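Local coordinates for protein methylxanthine N1-demethylase NdmA (Pseudomonas putida, PDB 6ICN) that catalyses the NAD(P)H-dependent N1-demethylation of caffeine to theobromine and formaldehyde, as a Rieske oxygenase carrying a [2Fe-2S] cluster, at residues Glu29-Phe34 with Met247-Asn252; Val57-Glu62 with Ile143-Ser148; Asp162-Ile167 with Ala285-Asp290. One frame throughout, in Å; residues are numbered along the deposited sequence.

Contacts 1 and 2 adjoin, their centres about 11 Å apart, and R32 links them: its NH1 forms a salt bridge with E62 OE2 at 2.7 Å, while its carbonyl O probably accepts a hydrogen bond from D146 N. Contact 2 belongs to the six-stranded sheet of the Rieske part, and contact 1 joins the segment leading into that sheet to the seven-stranded sheet of the catalytic part. Contact 3 lies on the same seven-stranded sheet, centre to centre about 27 Å from contact 1 and about 32 Å from contact 2. None of the three lines the caffeine pocket: the side chain of F249 is about 14 Å from the bound caffeine and that of R286 about 11 Å.

Contact 1 of 3, residues Glu29-Phe34 with Met247-Asn252; sequences EYLRHF and MPFAIN
F34 and P248 approach from opposite directions, and the proline presents its CD corner to one face of the phenyl ring. P248 CD sits over the centre of the F34 ring, 3.5 Å from the centroid and 13° off the ring normal, a well-formed CH-pi contact. The F34 side chain reaches this position with CG anti to its own carbonyl carbon (chi1 -67°). The peptide bond before P248 is cis, and the carbonyl O of M247 also approaches the same ring, obliquely, at 3.5 Å from F34 CE1.

L31 meets the neighbouring F249, crossing it at about a right angle and presenting both methyl groups to the far end of the phenyl: CD1 lies in the ring plane at the edge, whereas CD2 approaches obliquely, 3.9 Å from F249 CZ. The L31 CD2 methyl also touches P248 CG at 4.0 Å, and on its own segment it rests on one face of the Y30 ring. P248 CG in turn covers the rim of one F249 face.

No hydrogen bond spans this buried interface. P248 O is bound instead by Y335 OH from helix 330-348, against which Y30 and F249 also pack. The lead-in to the Rieske sheet thus meets the loop between strands 239-246 and 250-257, an interdomain junction on the helix-grip fold of Rieske oxygenase catalytic domains.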
loop_
_atom_site.group_PDB
_atom_site.type_symbol
_atom_site.label_atom_id
_atom_site.label_comp_id
_atom_site.label_asym_id
_atom_site.label_seq_id
_atom_site.Cartn_x
_atom_site.Cartn_y
_atom_site.Cartn_z
ATOM N N GLU A 29 32.220 22.854 7.668
ATOM C CA GLU A 29 32.411 24.002 6.795
ATOM C C GLU A 29 33.525 23.750 5.788
ATOM O O GLU A 29 33.409 24.122 4.614
ATOM C CB GLU A 29 32.698 25.241 7.649
ATOM C CG GLU A 29 33.098 26.469 6.876
ATOM C CD GLU A 29 31.921 27.195 6.250
ATOM O OE1 GLU A 29 30.753 26.842 6.553
ATOM O OE2 GLU A 29 32.173 28.135 5.457
ATOM N N TYR A 30 34.600 23.080 6.217
ATOM C CA TYR A 30 35.746 22.898 5.338
ATOM C C TYR A 30 35.382 22.088 4.096
ATOM O O TYR A 30 35.986 22.281 3.038
ATOM C CB TYR A 30 36.915 22.254 6.107
ATOM C CG TYR A 30 36.882 20.740 6.234
ATOM C CD1 TYR A 30 36.038 20.109 7.150
ATOM C CD2 TYR A 30 37.708 19.950 5.461
ATOM C CE1 TYR A 30 36.016 18.728 7.262
ATOM C CE2 TYR A 30 37.709 18.566 5.570
ATOM C CZ TYR A 30 36.845 17.964 6.467
ATOM O OH TYR A 30 36.832 16.594 6.577
ATOM N N LEU A 31 34.376 21.206 4.189
ATOM C CA LEU A 31 33.986 20.413 3.025
ATOM C C LEU A 31 33.403 21.260 1.894
ATOM O O LEU A 31 33.412 20.810 0.744
ATOM C CB LEU A 31 32.977 19.332 3.442
ATOM C CG LEU A 31 33.563 18.286 4.396
ATOM C CD1 LEU A 31 32.456 17.323 4.877
ATOM C CD2 LEU A 31 34.656 17.510 3.703
ATOM N N ARG A 32 32.911 22.468 2.187
ATOM C CA ARG A 32 32.349 23.330 1.146
ATOM C C ARG A 32 33.399 23.749 0.126
ATOM O O ARG A 32 33.045 24.154 -0.982
ATOM C CB ARG A 32 31.703 24.580 1.768
ATOM C CG ARG A 32 30.542 24.278 2.721
ATOM C CD ARG A 32 30.028 25.529 3.438
ATOM N NE ARG A 32 29.609 26.577 2.510
ATOM C CZ ARG A 32 28.365 26.723 2.069
ATOM N NH1 ARG A 32 27.417 25.888 2.489
ATOM N NH2 ARG A 32 28.066 27.699 1.217
ATOM N N HIS A 33 34.684 23.634 0.464
ATOM C CA HIS A 33 35.743 24.064 -0.442
ATOM C C HIS A 33 36.098 23.042 -1.504
ATOM O O HIS A 33 36.873 23.364 -2.408
ATOM C CB HIS A 33 36.993 24.432 0.381
ATOM C CG HIS A 33 36.801 25.674 1.183
ATOM N ND1 HIS A 33 37.189 26.915 0.725
ATOM C CD2 HIS A 33 36.189 25.886 2.373
ATOM C CE1 HIS A 33 36.851 27.831 1.609
ATOM N NE2 HIS A 33 36.249 27.235 2.620
ATOM N N PHE A 34 35.563 21.821 -1.432
ATOM C CA PHE A 34 35.843 20.785 -2.417
ATOM C C PHE A 34 34.734 20.715 -3.462
ATOM O O PHE A 34 33.612 21.181 -3.248
ATOM C CB PHE A 34 35.980 19.420 -1.746
ATOM C CG PHE A 34 37.184 19.306 -0.854
ATOM C CD1 PHE A 34 38.443 19.103 -1.409
ATOM C CD2 PHE A 34 37.044 19.370 0.526
ATOM C CE1 PHE A 34 39.570 18.998 -0.589
ATOM C CE2 PHE A 34 38.161 19.261 1.351
ATOM C CZ PHE A 34 39.414 19.065 0.780
ATOM N N MET A 247 41.127 13.489 -2.247
ATOM C CA MET A 247 40.494 13.850 -0.972
ATOM C C MET A 247 39.403 14.867 -1.202
ATOM O O MET A 247 39.577 15.774 -2.021
ATOM C CB MET A 247 41.526 14.389 0.031
ATOM C CG MET A 247 42.543 13.327 0.434
ATOM S SD MET A 247 41.777 12.054 1.492
ATOM C CE MET A 247 41.563 12.983 2.980
ATOM N N PRO A 248 38.290 14.759 -0.463
ATOM C CA PRO A 248 38.033 13.825 0.645
ATOM C C PRO A 248 37.261 12.548 0.329
ATOM O O PRO A 248 37.335 11.629 1.135
ATOM C CB PRO A 248 37.197 14.660 1.606
ATOM C CG PRO A 248 36.442 15.607 0.713
ATOM C CD PRO A 248 37.319 15.870 -0.484
ATOM N N PHE A 249 36.495 12.476 -0.765
ATOM C CA PHE A 249 35.515 11.395 -0.867
ATOM C C PHE A 249 35.577 10.570 -2.144
ATOM O O PHE A 249 34.731 9.683 -2.325
ATOM C CB PHE A 249 34.090 11.955 -0.718
ATOM C CG PHE A 249 33.832 12.625 0.602
ATOM C CD1 PHE A 249 34.246 12.043 1.802
ATOM C CD2 PHE A 249 33.170 13.837 0.645
ATOM C CE1 PHE A 249 34.019 12.688 3.016
ATOM C CE2 PHE A 249 32.927 14.490 1.855
ATOM C CZ PHE A 249 33.364 13.903 3.052
ATOM N N ALA A 250 36.515 10.827 -3.039
ATOM C CA ALA A 250 36.556 10.120 -4.315
ATOM C C ALA A 250 37.627 9.044 -4.288
ATOM O O ALA A 250 38.743 9.289 -3.823
ATOM C CB ALA A 250 36.817 11.087 -5.464
ATOM N N ILE A 251 37.294 7.857 -4.794
ATOM C CA ILE A 251 38.231 6.739 -4.862
ATOM C C ILE A 251 38.323 6.228 -6.293
ATOM O O ILE A 251 37.313 5.822 -6.882
ATOM C CB ILE A 251 37.835 5.597 -3.916
ATOM C CG1 ILE A 251 37.814 6.093 -2.465
ATOM C CG2 ILE A 251 38.764 4.392 -4.085
ATOM C CD1 ILE A 251 36.972 5.210 -1.581
ATOM N N ASN A 252 39.541 6.216 -6.846
ATOM C CA ASN A 252 39.822 5.605 -8.138
ATOM C C ASN A 252 40.619 4.335 -7.873
ATOM O O ASN A 252 41.753 4.399 -7.380
ATOM C CB ASN A 252 40.590 6.569 -9.044
ATOM C CG ASN A 252 40.765 6.028 -10.457
ATOM O OD1 ASN A 252 39.932 6.275 -11.333
ATOM N ND2 ASN A 252 41.850 5.294 -10.686
#

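Contact 2 of 3, residues Val57-Glu62 with Ile143-Ser148; sequences VKLLNE and IRLDSS
L145 is the centre of the apolar contacts, pushing its side chain against three residues of the 57-62 hairpin. It slides past L59 in the opposite direction, with L59 CD2 3.9 Å from L145 CG. L59 swings its CG anti to the backbone N (chi1 168°), and the same CD2 methyl also meets I143 CG2 at 4.0 Å, so one methyl touches both residues. The L145 CD1 methyl continues to the hairpin tip, where L60 CD1 is 4.0 Å away. V57 CG2 and I143 CD1 complete the row more loosely. E62 adds its aliphatic part, with CG 4.0 Å from L145 CD1; the chain bends at chi2 (-93°), turning the carboxylate aside from the leucine, and its oxygens form salt bridges with R77 (OE1) and R32 (OE2).

Strands 55-59 and 140-144 are not neighbours in the six-stranded antiparallel sheet of the Rieske part, yet their side chains meet; V57 and I143 both touch V38, and L59 touches H36, of strand 35-40. This is consistent with a strongly curled sheet whose far strands meet through their side chains, and no hydrogen bond crosses between the two segments.

Hydrogen bonds instead shape each segment from within. A type I' turn from L59 to E62, with L60 and N61 at its corner, closes a tight two-residue hairpin into strand 62-69; its backbone bonds include E62 N to L59 O at 2.8 Å. Beyond strand 140-144, D146 OD1 accepts from S148 N at 2.9 Å, an Asx turn, and also from S148 OG at 2.6 Å. R144 NE gives a 3.0 Å bond to S147 OG, which lies 30° out of the guanidinium plane, and R144 NH2 makes a salt bridge with D133.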
loop_
_atom_site.group_PDB
_atom_site.type_symbol
_atom_site.label_atom_id
_atom_site.label_comp_id
_atom_site.label_asym_id
_atom_site.label_seq_id
_atom_site.Cartn_x
_atom_site.Cartn_y
_atom_site.Cartn_z
ATOM N N VAL A 57 18.865 19.618 -6.482
ATOM C CA VAL A 57 19.857 18.778 -5.823
ATOM C C VAL A 57 20.145 19.376 -4.453
ATOM O O VAL A 57 19.815 20.531 -4.171
ATOM C CB VAL A 57 21.163 18.641 -6.627
ATOM C CG1 VAL A 57 20.866 18.078 -8.028
ATOM C CG2 VAL A 57 21.872 19.999 -6.732
ATOM N N LYS A 58 20.741 18.557 -3.584
ATOM C CA LYS A 58 21.091 18.970 -2.227
ATOM C C LYS A 58 22.519 18.556 -1.938
ATOM O O LYS A 58 22.920 17.425 -2.236
ATOM C CB LYS A 58 20.142 18.359 -1.175
ATOM C CG LYS A 58 20.486 18.792 0.247
ATOM C CD LYS A 58 19.539 18.154 1.275
ATOM C CE LYS A 58 18.244 18.918 1.392
ATOM N NZ LYS A 58 17.370 18.299 2.431
ATOM N N LEU A 59 23.285 19.482 -1.369
ATOM C CA LEU A 59 24.706 19.276 -1.125
ATOM C C LEU A 59 25.043 19.965 0.182
ATOM O O LEU A 59 24.793 21.168 0.314
ATOM C CB LEU A 59 25.539 19.846 -2.280
ATOM C CG LEU A 59 27.033 19.940 -1.996
ATOM C CD1 LEU A 59 27.608 18.552 -1.781
ATOM C CD2 LEU A 59 27.722 20.606 -3.191
ATOM N N LEU A 60 25.562 19.202 1.150
ATOM C CA LEU A 60 25.914 19.751 2.470
ATOM C C LEU A 60 24.773 20.591 3.044
ATOM O O LEU A 60 24.987 21.694 3.561
ATOM C CB LEU A 60 27.210 20.564 2.390
ATOM C CG LEU A 60 28.410 19.707 1.996
ATOM C CD1 LEU A 60 29.613 20.561 1.546
ATOM C CD2 LEU A 60 28.803 18.795 3.149
ATOM N N ASN A 61 23.543 20.079 2.907
ATOM C CA ASN A 61 22.297 20.686 3.380
ATOM C C ASN A 61 21.903 21.970 2.651
ATOM O O ASN A 61 20.970 22.652 3.095
ATOM C CB ASN A 61 22.336 20.958 4.890
ATOM C CG ASN A 61 21.011 20.637 5.575
ATOM O OD1 ASN A 61 20.251 19.768 5.130
ATOM N ND2 ASN A 61 20.719 21.355 6.655
ATOM N N GLU A 62 22.560 22.313 1.542
ATOM C CA GLU A 62 22.142 23.427 0.703
ATOM C C GLU A 62 21.190 22.935 -0.382
ATOM O O GLU A 62 21.494 21.954 -1.065
ATOM C CB GLU A 62 23.360 24.074 0.035
ATOM C CG GLU A 62 24.346 24.658 1.014
ATOM C CD GLU A 62 24.088 26.128 1.268
ATOM O OE1 GLU A 62 22.940 26.586 1.060
ATOM O OE2 GLU A 62 25.043 26.831 1.651
ATOM N N ILE A 143 29.732 20.349 -8.145
ATOM C CA ILE A 143 29.524 21.681 -7.590
ATOM C C ILE A 143 30.545 21.949 -6.489
ATOM O O ILE A 143 30.804 21.084 -5.647
ATOM C CB ILE A 143 28.090 21.859 -7.042
ATOM C CG1 ILE A 143 27.085 21.840 -8.196
ATOM C CG2 ILE A 143 27.959 23.177 -6.264
ATOM C CD1 ILE A 143 25.634 21.882 -7.703
ATOM N N ARG A 144 31.132 23.156 -6.498
ATOM C CA ARG A 144 31.958 23.625 -5.384
ATOM C C ARG A 144 31.272 24.823 -4.750
ATOM O O ARG A 144 31.113 25.868 -5.396
ATOM C CB ARG A 144 33.374 24.000 -5.833
ATOM C CG ARG A 144 34.240 24.526 -4.665
ATOM C CD ARG A 144 35.684 24.722 -5.111
ATOM N NE ARG A 144 35.791 25.680 -6.219
ATOM C CZ ARG A 144 36.915 25.915 -6.888
ATOM N NH1 ARG A 144 38.034 25.277 -6.561
ATOM N NH2 ARG A 144 36.935 26.804 -7.876
ATOM N N LEU A 145 30.879 24.678 -3.481
ATOM C CA LEU A 145 30.081 25.721 -2.844
ATOM C C LEU A 145 30.910 26.952 -2.498
ATOM O O LEU A 145 30.412 28.080 -2.591
ATOM C CB LEU A 145 29.409 25.176 -1.586
ATOM C CG LEU A 145 28.255 24.207 -1.859
ATOM C CD1 LEU A 145 27.858 23.517 -0.574
ATOM C CD2 LEU A 145 27.071 24.960 -2.454
ATOM N N ASP A 146 32.142 26.756 -2.044
ATOM C CA ASP A 146 33.036 27.849 -1.665
ATOM C C ASP A 146 34.287 27.770 -2.533
ATOM O O ASP A 146 35.071 26.811 -2.433
ATOM C CB ASP A 146 33.391 27.779 -0.180
ATOM C CG ASP A 146 34.009 29.073 0.333
ATOM O OD1 ASP A 146 34.759 29.702 -0.436
ATOM O OD2 ASP A 146 33.728 29.474 1.487
ATOM N N SER A 147 34.482 28.784 -3.377
ATOM C CA SER A 147 35.629 28.817 -4.267
ATOM C C SER A 147 36.698 29.800 -3.795
ATOM O O SER A 147 37.671 30.019 -4.519
ATOM C CB SER A 147 35.194 29.167 -5.695
ATOM O OG SER A 147 34.262 28.214 -6.215
ATOM N N SER A 148 36.555 30.354 -2.585
ATOM C CA SER A 148 37.409 31.470 -2.166
ATOM C C SER A 148 38.848 31.035 -1.901
ATOM O O SER A 148 39.775 31.839 -2.070
ATOM C CB SER A 148 36.817 32.152 -0.934
ATOM O OG SER A 148 36.783 31.283 0.197
#

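Contact 3 of 3, residues Asp162-Ile167 with Ala285-Asp290; sequences DPRLRI and AREQSD
The R166 and R286 guanidinium groups stand nearly perpendicular, 89° apart, with R286 NH1 at the edge of the R166 group, 4.2 Å from R166 NE. With CG anti to its backbone N (chi1 170°) and an extended chain, R166 runs alongside R286. Both form salt bridges with D293, which probably offsets their like charges; R286 also pairs with D291. One face of the R286 group carries S289 CB near its rim. At its edge, in plane, a water accepts from R286 NH1 at 2.9 Å and donates to R166 O at 2.6 Å. The R164 guanidinium grips D162 side-on, NH2 2.9 Å from D162 OD2, and R164 NH1 makes a long 3.6 Å salt bridge to E287 OE2. E287 OE1 accepts from L263 N.

The start of strand 166-175 pairs antiparallel with the end of strand 277-286, at the margin of the seven-stranded sheet. R166 and R286 are the hydrogen-bonded pair, each N 3.0 Å from the other's O. On the face away from their side chains, I167 CG1 lies 3.9 Å from A285 CB.

L165 CD2 packs against E287 CB; before it, D162 OD1 takes R164 N in an Asx turn within a type I turn. Past strand 277-286, S289 CB packs on R166 CB at 3.5 Å.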
loop_
_atom_site.group_PDB
_atom_site.type_symbol
_atom_site.label_atom_id
_atom_site.label_comp_id
_atom_site.label_asym_id
_atom_site.label_seq_id
_atom_site.Cartn_x
_atom_site.Cartn_y
_atom_site.Cartn_z
ATOM N N ASP A 162 40.627 6.879 -22.139
ATOM C CA ASP A 162 41.446 5.715 -22.470
ATOM C C ASP A 162 40.624 4.860 -23.419
ATOM O O ASP A 162 39.721 4.135 -22.978
ATOM C CB ASP A 162 41.836 4.925 -21.213
ATOM C CG ASP A 162 42.728 3.713 -21.507
ATOM O OD1 ASP A 162 42.811 3.251 -22.666
ATOM O OD2 ASP A 162 43.343 3.201 -20.549
ATOM N N PRO A 163 40.879 4.918 -24.731
ATOM C CA PRO A 163 40.011 4.208 -25.687
ATOM C C PRO A 163 40.049 2.693 -25.561
ATOM O O PRO A 163 39.241 2.026 -26.215
ATOM C CB PRO A 163 40.554 4.659 -27.052
ATOM C CG PRO A 163 41.977 5.017 -26.778
ATOM C CD PRO A 163 41.987 5.618 -25.403
ATOM N N ARG A 164 40.959 2.127 -24.765
ATOM C CA ARG A 164 40.955 0.687 -24.543
ATOM C C ARG A 164 39.835 0.233 -23.612
ATOM O O ARG A 164 39.628 -0.978 -23.476
ATOM C CB ARG A 164 42.288 0.226 -23.951
ATOM C CG ARG A 164 43.500 0.548 -24.799
ATOM C CD ARG A 164 44.784 0.223 -24.059
ATOM N NE ARG A 164 44.872 0.914 -22.774
ATOM C CZ ARG A 164 45.171 0.317 -21.625
ATOM N NH1 ARG A 164 45.423 -0.987 -21.600
ATOM N NH2 ARG A 164 45.238 1.028 -20.500
ATOM N N LEU A 165 39.135 1.159 -22.955
ATOM C CA LEU A 165 38.223 0.819 -21.867
ATOM C C LEU A 165 36.806 1.278 -22.187
ATOM O O LEU A 165 36.599 2.420 -22.610
ATOM C CB LEU A 165 38.681 1.459 -20.560
ATOM C CG LEU A 165 40.146 1.313 -20.143
ATOM C CD1 LEU A 165 40.396 2.020 -18.814
ATOM C CD2 LEU A 165 40.541 -0.162 -20.067
ATOM N N ARG A 166 35.838 0.389 -21.964
ATOM C CA ARG A 166 34.421 0.722 -22.044
ATOM C C ARG A 166 33.966 1.199 -20.667
ATOM O O ARG A 166 34.200 0.507 -19.672
ATOM C CB ARG A 166 33.614 -0.501 -22.489
ATOM C CG ARG A 166 32.093 -0.354 -22.391
ATOM C CD ARG A 166 31.360 -1.585 -22.934
ATOM N NE ARG A 166 29.911 -1.449 -22.837
ATOM C CZ ARG A 166 29.162 -0.800 -23.724
ATOM N NH1 ARG A 166 29.736 -0.232 -24.782
ATOM N NH2 ARG A 166 27.843 -0.722 -23.563
ATOM N N ILE A 167 33.326 2.369 -20.616
ATOM C CA ILE A 167 32.924 3.014 -19.363
ATOM C C ILE A 167 31.415 2.881 -19.182
ATOM O O ILE A 167 30.649 3.155 -20.111
ATOM C CB ILE A 167 33.333 4.496 -19.350
ATOM C CG1 ILE A 167 34.859 4.627 -19.437
ATOM C CG2 ILE A 167 32.785 5.196 -18.113
ATOM C CD1 ILE A 167 35.339 6.066 -19.518
ATOM N N ALA A 285 35.013 0.966 -15.523
ATOM C CA ALA A 285 35.586 0.852 -16.858
ATOM C C ALA A 285 36.284 -0.486 -16.986
ATOM O O ALA A 285 36.881 -0.976 -16.020
ATOM C CB ALA A 285 36.587 1.973 -17.150
ATOM N N ARG A 286 36.204 -1.091 -18.174
ATOM C CA ARG A 286 36.828 -2.396 -18.317
ATOM C C ARG A 286 37.455 -2.540 -19.691
ATOM O O ARG A 286 36.922 -2.050 -20.693
ATOM C CB ARG A 286 35.837 -3.544 -18.066
ATOM C CG ARG A 286 34.665 -3.636 -19.045
ATOM C CD ARG A 286 33.614 -4.549 -18.423
ATOM N NE ARG A 286 32.630 -5.062 -19.372
ATOM C CZ ARG A 286 31.542 -4.407 -19.753
ATOM N NH1 ARG A 286 31.296 -3.181 -19.295
ATOM N NH2 ARG A 286 30.683 -4.986 -20.592
ATOM N N GLU A 287 38.598 -3.226 -19.706
ATOM C CA GLU A 287 39.332 -3.497 -20.935
ATOM C C GLU A 287 38.675 -4.613 -21.737
ATOM O O GLU A 287 38.512 -4.499 -22.960
ATOM C CB GLU A 287 40.775 -3.854 -20.578
ATOM C CG GLU A 287 41.682 -4.071 -21.759
ATOM C CD GLU A 287 43.096 -4.412 -21.315
ATOM O OE1 GLU A 287 43.284 -4.784 -20.131
ATOM O OE2 GLU A 287 44.015 -4.301 -22.152
ATOM N N GLN A 288 38.287 -5.697 -21.062
ATOM C CA GLN A 288 37.537 -6.788 -21.689
ATOM C C GLN A 288 36.060 -6.419 -21.649
ATOM O O GLN A 288 35.420 -6.498 -20.597
ATOM C CB GLN A 288 37.809 -8.108 -20.974
ATOM C CG GLN A 288 39.140 -8.749 -21.351
ATOM C CD GLN A 288 39.367 -10.084 -20.657
ATOM O OE1 GLN A 288 38.530 -10.544 -19.872
ATOM N NE2 GLN A 288 40.508 -10.715 -20.942
ATOM N N SER A 289 35.506 -6.005 -22.791
ATOM C CA SER A 289 34.186 -5.383 -22.786
ATOM C C SER A 289 33.219 -6.034 -23.771
ATOM O O SER A 289 32.190 -5.428 -24.109
ATOM C CB SER A 289 34.291 -3.890 -23.078
ATOM O OG SER A 289 34.846 -3.640 -24.364
ATOM N N ASP A 290 33.513 -7.245 -24.244
ATOM C CA ASP A 290 32.579 -7.935 -25.124
ATOM C C ASP A 290 31.448 -8.610 -24.350
ATOM O O ASP A 290 30.478 -9.067 -24.964
ATOM C CB ASP A 290 33.330 -8.973 -25.960
ATOM C CG ASP A 290 34.231 -9.876 -25.101
ATOM O OD1 ASP A 290 35.072 -9.374 -24.342
ATOM O OD2 ASP A 290 34.029 -11.109 -25.193
HETATM O O HOH W 1 37.109 -2.319 -24.456
HETATM O O HOH W 2 32.712 -0.954 -18.072
#